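Local coordinates for Serpin48 (Tenebrio molitor, PDB 3OZQ), which is a highly specific serpin of insect innate immunity that inhibits the protease SPE, consistent with serine protease inhibition by its family, at residues N150-D153 and P154-N158; L286-K289 and K290-G293. All blocks are in the same frame, centred on the assembly; numbering follows the deposited sequence.

Contact 1 (N150-D153 and P154-N158)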
loop_
_atom_site.group_PDB
_atom_site.type_symbol
_atom_site.label_atom_id
_atom_site.label_comp_id
_atom_site.label_asym_id
_atom_site.label_seq_id
_atom_site.Cartn_x
_atom_site.Cartn_y
_atom_site.Cartn_z
ATOM N N ASN A 150 -8.288 13.366 8.508
ATOM C CA ASN A 150 -7.551 14.471 7.931
ATOM C C ASN A 150 -6.671 14.064 6.770
ATOM O O ASN A 150 -5.517 14.475 6.682
ATOM C CB ASN A 150 -6.709 15.140 9.020
ATOM C CG ASN A 150 -7.565 15.810 10.060
ATOM O OD1 ASN A 150 -8.111 16.882 9.815
ATOM N ND2 ASN A 150 -7.716 15.172 11.217
ATOM N N LEU A 151 -7.213 13.250 5.877
ATOM C CA LEU A 151 -6.455 12.833 4.711
ATOM C C LEU A 151 -6.071 14.034 3.857
ATOM O O LEU A 151 -4.905 14.201 3.506
ATOM C CB LEU A 151 -7.239 11.810 3.883
ATOM C CG LEU A 151 -6.446 11.160 2.743
ATOM C CD1 LEU A 151 -6.955 9.747 2.448
ATOM C CD2 LEU A 151 -6.477 12.034 1.498
ATOM N N VAL A 152 -7.062 14.859 3.524
ATOM C CA VAL A 152 -6.867 16.030 2.660
ATOM C C VAL A 152 -6.483 17.228 3.519
ATOM O O VAL A 152 -7.195 17.589 4.463
ATOM C CB VAL A 152 -8.145 16.379 1.862
ATOM C CG1 VAL A 152 -7.960 17.685 1.061
ATOM C CG2 VAL A 152 -8.544 15.224 0.930
ATOM N N ASP A 153 -5.337 17.814 3.208
ATOM C CA ASP A 153 -4.917 19.057 3.827
ATOM C C ASP A 153 -5.436 20.183 2.953
ATOM O O ASP A 153 -4.995 20.337 1.814
ATOM C CB ASP A 153 -3.394 19.101 3.922
ATOM C CG ASP A 153 -2.870 20.462 4.363
ATOM O OD1 ASP A 153 -1.712 20.516 4.807
ATOM O OD2 ASP A 153 -3.602 21.474 4.258
ATOM N N PRO A 154 -6.380 20.981 3.482
ATOM C CA PRO A 154 -7.083 21.970 2.664
ATOM C C PRO A 154 -6.128 22.877 1.893
ATOM O O PRO A 154 -6.492 23.423 0.856
ATOM C CB PRO A 154 -7.898 22.761 3.691
ATOM C CG PRO A 154 -7.224 22.541 4.973
ATOM C CD PRO A 154 -6.707 21.132 4.910
ATOM N N GLU A 155 -4.905 23.010 2.380
ATOM C CA GLU A 155 -3.920 23.845 1.710
ATOM C C GLU A 155 -3.567 23.367 0.297
ATOM O O GLU A 155 -3.082 24.153 -0.518
ATOM C CB GLU A 155 -2.657 23.968 2.567
ATOM C CG GLU A 155 -2.878 24.737 3.868
ATOM C CD GLU A 155 -3.206 26.207 3.642
ATOM O OE1 GLU A 155 -2.262 27.025 3.643
ATOM O OE2 GLU A 155 -4.400 26.545 3.471
ATOM N N ILE A 156 -3.809 22.091 0.003
ATOM C CA ILE A 156 -3.485 21.553 -1.319
ATOM C C ILE A 156 -4.511 21.975 -2.355
ATOM O O ILE A 156 -4.271 21.881 -3.560
ATOM C CB ILE A 156 -3.389 20.009 -1.317
ATOM C CG1 ILE A 156 -4.776 19.384 -1.140
ATOM C CG2 ILE A 156 -2.432 19.544 -0.261
ATOM C CD1 ILE A 156 -4.885 17.961 -1.642
ATOM N N LEU A 157 -5.660 22.444 -1.881
ATOM C CA LEU A 157 -6.742 22.864 -2.765
ATOM C C LEU A 157 -6.554 24.305 -3.225
ATOM O O LEU A 157 -6.084 25.146 -2.464
ATOM C CB LEU A 157 -8.082 22.738 -2.044
ATOM C CG LEU A 157 -8.341 21.373 -1.409
ATOM C CD1 LEU A 157 -9.722 21.355 -0.784
ATOM C CD2 LEU A 157 -8.201 20.285 -2.472
ATOM N N ASN A 158 -6.938 24.587 -4.466
ATOM C CA ASN A 158 -6.864 25.947 -4.988
ATOM C C ASN A 158 -7.845 26.204 -6.112
ATOM O O ASN A 158 -8.600 25.312 -6.515
ATOM C CB ASN A 158 -5.436 26.273 -5.427
ATOM C CG ASN A 158 -4.948 25.360 -6.521
ATOM O OD1 ASN A 158 -5.681 25.053 -7.463
ATOM N ND2 ASN A 158 -3.709 24.916 -6.404
#
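The carboxylate of D153 is the flat group that meets the following turn, and it does so through one oxygen: OD2 accepts the backbone N-H of E155 at 2.8 Å (N to OD2) on its anti side, with the donor 34° out of the carboxylate plane. CB and CG of E155 lie against the same oxygen, CB at 3.2 Å from OD2 of D153. With chi1 of D153 at 171°, CG stands anti to the backbone N and beside its own carbonyl carbon, which carries OD2 forward over the start of the turn. This is an Asx turn at the head of the 3-10 segment 154-156, in the loop between helix 129-143 and strand 163-174. The carbonyl of D153 makes the second bond, accepting the N-H of I156 at 2.8 Å (N to O) and nearly straight at 175°. One residue further on, L157 N bonds to P154 O. P154, which has no N-H to offer, is the first residue of the 3-10 segment, and its side chain rests on N130 and A133 of helix 129-143.

Beside these polar bonds the contact is apolar. CG1 of V152 meets CD1 of I156 at 4.1 Å, the two side chains crossing at about a right angle, while V152 also packs on M136 of the helix and I166 of the strand. The N-H of V152 is hydrogen-bonded to OD1 of N137.

The N-H of E155 would probably favour the ionised form of the D153 carboxylate; the carboxylate of E155, 5.2 Å away between OE2 and OD2 of D153, would partly offset this.

Contact 2 (L286-K289 and K290-G293)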
loop_
_atom_site.group_PDB
_atom_site.type_symbol
_atom_site.label_atom_id
_atom_site.label_comp_id
_atom_site.label_asym_id
_atom_site.label_seq_id
_atom_site.Cartn_x
_atom_site.Cartn_y
_atom_site.Cartn_z
ATOM N N LEU A 286 7.473 8.160 -12.802
ATOM C CA LEU A 286 7.284 6.841 -13.411
ATOM C C LEU A 286 6.745 6.873 -14.842
ATOM O O LEU A 286 6.717 5.837 -15.512
ATOM C CB LEU A 286 6.353 5.992 -12.547
ATOM C CG LEU A 286 6.865 5.727 -11.129
ATOM C CD1 LEU A 286 5.945 4.743 -10.427
ATOM C CD2 LEU A 286 8.286 5.203 -11.182
ATOM N N GLY A 287 6.291 8.043 -15.294
ATOM C CA GLY A 287 5.893 8.206 -16.681
ATOM C C GLY A 287 4.524 8.788 -16.983
ATOM O O GLY A 287 4.184 8.974 -18.152
ATOM N N VAL A 288 3.723 9.061 -15.958
ATOM C CA VAL A 288 2.439 9.712 -16.171
ATOM C C VAL A 288 2.639 11.224 -16.180
ATOM O O VAL A 288 2.932 11.825 -15.142
ATOM C CB VAL A 288 1.415 9.363 -15.083
ATOM C CG1 VAL A 288 0.102 10.081 -15.349
ATOM C CG2 VAL A 288 1.199 7.864 -15.006
ATOM N N LYS A 289 2.489 11.836 -17.354
ATOM C CA LYS A 289 2.700 13.278 -17.489
ATOM C C LYS A 289 1.436 13.982 -17.975
ATOM O O LYS A 289 0.948 14.907 -17.323
ATOM C CB LYS A 289 3.869 13.584 -18.431
ATOM C CG LYS A 289 5.185 12.884 -18.078
ATOM C CD LYS A 289 5.416 12.801 -16.563
ATOM C CE LYS A 289 6.884 13.005 -16.189
ATOM N NZ LYS A 289 7.200 14.458 -15.986
ATOM N N LYS A 290 0.900 13.508 -19.099
ATOM C CA LYS A 290 -0.239 14.144 -19.756
ATOM C C LYS A 290 -1.410 14.404 -18.821
ATOM O O LYS A 290 -1.991 15.483 -18.846
ATOM C CB LYS A 290 -0.720 13.307 -20.946
ATOM C CG LYS A 290 -0.287 13.836 -22.312
ATOM C CD LYS A 290 1.224 13.996 -22.416
ATOM C CE LYS A 290 1.621 14.629 -23.745
ATOM N NZ LYS A 290 1.177 13.805 -24.910
ATOM N N ALA A 291 -1.755 13.411 -18.003
ATOM C CA ALA A 291 -2.963 13.488 -17.189
ATOM C C ALA A 291 -2.918 14.606 -16.151
ATOM O O ALA A 291 -3.955 14.984 -15.608
ATOM C CB ALA A 291 -3.247 12.158 -16.524
ATOM N N PHE A 292 -1.718 15.113 -15.872
ATOM C CA PHE A 292 -1.529 16.161 -14.859
ATOM C C PHE A 292 -1.422 17.564 -15.462
ATOM O O PHE A 292 -1.328 18.551 -14.728
ATOM C CB PHE A 292 -0.248 15.901 -14.053
ATOM C CG PHE A 292 -0.216 14.571 -13.348
ATOM C CD1 PHE A 292 -1.280 14.149 -12.568
ATOM C CD2 PHE A 292 0.902 13.743 -13.456
ATOM C CE1 PHE A 292 -1.219 12.917 -11.888
ATOM C CE2 PHE A 292 0.961 12.519 -12.799
ATOM C CZ PHE A 292 -0.094 12.103 -12.014
ATOM N N GLY A 293 -1.411 17.651 -16.789
ATOM C CA GLY A 293 -1.140 18.913 -17.466
ATOM C C GLY A 293 -2.160 19.323 -18.513
ATOM O O GLY A 293 -3.272 18.795 -18.546
#
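This is a local turn contact in the loop between helix 279-286 and strand 310-321, where the chain leaves the helix through a Schellman motif at G287 and soon enters the 3-10 segment 290-292. F292 folds back over the residues before it. Its N-H bonds to O of K289 at 3.0 Å (N to O), reaching the oxygen from above the carbonyl plane, 44° out of it and not on a lone pair.

The ring makes the closest apolar contact. With chi1 at -58°, CG lies beside the backbone N, and the CE2 corner reaches CG1 of V288 at 3.6 Å, the two side chains crossing at about a right angle. At the ring edge, near its plane, O of V288 stands 3.1 Å from CE2 of F292; this buried carbonyl has no hydrogen-bond partner in the model. CG1 of V288 also meets CB of A291 at 4.1 Å.

E59 holds the turn from outside, its OE1 accepting the N-H groups of both K289 and K290. V288 packs on I60 and V63 of helix 54-63, whereas F292 is wedged between helix 279-286, at L283 and K284, and strand 310-321, at I310 and I313.

Overall arrangement
Both contacts are short 3-10 turns closed by a backbone carbonyl that takes an N-H three residues on, and both lie about 21 Å from the centre of the chain, with nearest atoms about 11 Å apart and no touch. Both are partly buried, contact 2 more so, with three of its six touching residues buried against two. Each leans on strand 310-321, though on different helices: contact 1 on helix 129-143, contact 2 on helices 54-63 and 279-286. An exposed carboxylate from within the turn marks contact 1. In contact 2 a glutamate of helix 54-63 receives two backbone N-H groups, and a buried aromatic ring gives the turn a more hydrophobic inner side.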